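Local coordinates for Thiol:disulfide interchange protein DsbA (PDB 2ZNM) that probably acts as a periplasmic thiol-disulfide oxidoreductase of the DsbA type, built on a thioredoxin fold, at residues A[136-139]-A[140-144]. Residues are numbered along the deposited sequence; the frame is centred on the assembly and turned at random.
Sequences ALKM and QKLTE
Thr-143 turns its hydroxyl back along helix 130-145 onto the carbonyl of Met-139, one turn earlier, and OG1 donates a hydrogen bond to Met-139 O over 2.9 Å. The same oxygen also takes the helical bond from Thr-143 N, at 3.0 Å, so two donors of one residue grip a single acceptor, reaching it from opposite faces of the carbonyl plane. The first torsion of Thr-143 makes this possible: OG1 lies anti to its own carbonyl carbon (chi1 -63°), beside the backbone N, and therefore faces the preceding turn. Such a bond to the carbonyl one turn back is common for threonines within helices.

On another side of the helix Leu-142 sets its branch point against the oxygen end of the Lys-138 carbonyl. Its CG comes within 3.2 Å of Lys-138 O, the oxygen that accepts the backbone bond from Leu-142 N at 2.8 Å. Between the side chains themselves the approach is looser, with Leu-142 CG 4.3 Å from Lys-138 CG. Toward the more exposed flank, Leu-137 and Gln-140 lie aslant to each other, and methyl CD2 of Leu-137 meets the amide oxygen OE1 of Gln-140 at 3.6 Å. The backbone bond from Lys-141 N to Leu-137 O is nearly straight, with an N-H...O angle of 171°.

The helix is amphipathic here: Ala-136, Met-139 (a selenomethionine), Leu-142 and Thr-143 are buried. Met-139 packs on Glu-60 and His-61 of strand 55-61 and on Ala-72 and Ala-76 of helix 69-81, while Leu-142 rests on Arg-58 and Glu-60. The hydroxyl of Thr-143 is further hydrogen-bonded to Val-63 N, tying the helix to the loop that follows edge strand 55-61 of the thioredoxin-fold sheet.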
ATOM      1  N   ALA A 136      -6.744   2.027   9.488  1.00 47.76           N
ATOM      2  CA  ALA A 136      -5.586   1.354  10.078  1.00 48.75           C
ATOM      3  C   ALA A 136      -5.942  -0.058  10.555  1.00 49.00           C
ATOM      4  O   ALA A 136      -5.198  -1.003  10.292  1.00 49.20           O
ATOM      5  CB  ALA A 136      -4.984   2.185  11.233  1.00 47.98           C
ATOM      6  N   LEU A 137      -7.076  -0.177  11.243  1.00 48.96           N
ATOM      7  CA  LEU A 137      -7.578  -1.450  11.730  1.00 50.01           C
ATOM      8  C   LEU A 137      -7.993  -2.383  10.573  1.00 50.49           C
ATOM      9  O   LEU A 137      -7.761  -3.600  10.621  1.00 50.25           O
ATOM     10  CB  LEU A 137      -8.787  -1.205  12.642  1.00 49.95           C
ATOM     11  CG  LEU A 137      -9.067  -2.001  13.926  1.00 50.91           C
ATOM     12  CD1 LEU A 137     -10.579  -2.140  14.105  1.00 49.17           C
ATOM     13  CD2 LEU A 137      -8.382  -3.368  13.992  1.00 51.13           C
ATOM     14  N   LYS A 138      -8.638  -1.818   9.559  1.00 50.88           N
ATOM     15  CA  LYS A 138      -8.961  -2.573   8.348  1.00 52.63           C
ATOM     16  C   LYS A 138      -7.701  -3.190   7.700  1.00 53.62           C
ATOM     17  O   LYS A 138      -7.737  -4.328   7.238  1.00 53.73           O
ATOM     18  CB  LYS A 138      -9.733  -1.698   7.353  1.00 52.17           C
ATOM     19  CG  LYS A 138     -10.192  -2.425   6.119  1.00 53.12           C
ATOM     20  CD  LYS A 138     -11.265  -1.620   5.383  1.00 55.01           C
ATOM     21  CE  LYS A 138     -11.543  -2.189   3.999  1.00 55.58           C
ATOM     22  NZ  LYS A 138     -12.909  -1.811   3.502  1.00 57.05           N
HETATM   23  N   MSE A 139      -6.598  -2.444   7.684  1.00 54.63           N
HETATM   24  CA  MSE A 139      -5.306  -2.965   7.224  1.00 57.46           C
HETATM   25  C   MSE A 139      -4.804  -4.155   8.063  1.00 55.26           C
HETATM   26  O   MSE A 139      -4.212  -5.090   7.532  1.00 55.01           O
HETATM   27  CB  MSE A 139      -4.250  -1.851   7.189  1.00 57.10           C
HETATM   28  CG  MSE A 139      -4.565  -0.741   6.226  1.00 59.07           C
HETATM   29 SE   MSE A 139      -3.300   0.735   6.325  1.00 67.74          SE
HETATM   30  CE  MSE A 139      -4.502   2.194   5.812  1.00 60.28           C
ATOM     31  N   GLN A 140      -5.045  -4.125   9.369  1.00 54.44           N
ATOM     32  CA  GLN A 140      -4.748  -5.284  10.202  1.00 53.78           C
ATOM     33  C   GLN A 140      -5.612  -6.489   9.797  1.00 53.26           C
ATOM     34  O   GLN A 140      -5.088  -7.572   9.538  1.00 53.02           O
ATOM     35  CB  GLN A 140      -4.909  -4.955  11.681  1.00 53.32           C
ATOM     36  CG  GLN A 140      -4.475  -6.086  12.591  1.00 54.69           C
ATOM     37  CD  GLN A 140      -4.501  -5.711  14.060  1.00 54.15           C
ATOM     38  OE1 GLN A 140      -5.551  -5.417  14.627  1.00 54.89           O
ATOM     39  NE2 GLN A 140      -3.347  -5.740  14.683  1.00 54.67           N
ATOM     40  N   LYS A 141      -6.925  -6.279   9.714  1.00 52.80           N
ATOM     41  CA  LYS A 141      -7.868  -7.318   9.296  1.00 52.73           C
ATOM     42  C   LYS A 141      -7.465  -7.910   7.945  1.00 52.48           C
ATOM     43  O   LYS A 141      -7.495  -9.124   7.766  1.00 52.39           O
ATOM     44  CB  LYS A 141      -9.295  -6.748   9.236  1.00 52.43           C
ATOM     45  CG  LYS A 141     -10.383  -7.752   8.883  1.00 53.16           C
ATOM     46  CD  LYS A 141     -11.776  -7.116   8.953  1.00 53.05           C
ATOM     47  CE  LYS A 141     -12.882  -8.154   8.760  1.00 54.46           C
ATOM     48  NZ  LYS A 141     -14.165  -7.762   9.436  1.00 55.03           N
ATOM     49  N   LEU A 142      -7.081  -7.048   7.009  1.00 52.41           N
ATOM     50  CA  LEU A 142      -6.696  -7.475   5.660  1.00 52.86           C
ATOM     51  C   LEU A 142      -5.452  -8.364   5.687  1.00 52.76           C
ATOM     52  O   LEU A 142      -5.421  -9.415   5.047  1.00 52.20           O
ATOM     53  CB  LEU A 142      -6.472  -6.257   4.732  1.00 52.85           C
ATOM     54  CG  LEU A 142      -7.672  -5.428   4.235  1.00 53.44           C
ATOM     55  CD1 LEU A 142      -7.232  -4.315   3.292  1.00 53.86           C
ATOM     56  CD2 LEU A 142      -8.719  -6.276   3.534  1.00 54.85           C
ATOM     57  N   THR A 143      -4.436  -7.925   6.430  1.00 53.15           N
ATOM     58  CA  THR A 143      -3.174  -8.665   6.598  1.00 53.73           C
ATOM     59  C   THR A 143      -3.417 -10.067   7.173  1.00 53.83           C
ATOM     60  O   THR A 143      -2.868 -11.057   6.674  1.00 53.82           O
ATOM     61  CB  THR A 143      -2.172  -7.884   7.499  1.00 53.60           C
ATOM     62  OG1 THR A 143      -1.827  -6.643   6.879  1.00 53.98           O
ATOM     63  CG2 THR A 143      -0.895  -8.675   7.712  1.00 54.65           C
ATOM     64  N   GLU A 144      -4.256 -10.136   8.205  1.00 54.04           N
ATOM     65  CA  GLU A 144      -4.582 -11.392   8.883  1.00 54.80           C
ATOM     66  C   GLU A 144      -5.511 -12.273   8.051  1.00 55.13           C
ATOM     67  O   GLU A 144      -5.233 -13.459   7.843  1.00 55.13           O
ATOM     68  CB  GLU A 144      -5.193 -11.112  10.262  1.00 54.59           C
ATOM     69  CG  GLU A 144      -4.247 -10.322  11.204  1.00 55.21           C
ATOM     70  CD  GLU A 144      -4.792 -10.140  12.627  1.00 55.64           C
ATOM     71  OE1 GLU A 144      -6.027 -10.249  12.834  1.00 55.99           O
ATOM     72  OE2 GLU A 144      -3.973  -9.878  13.540  1.00 56.03           O
TER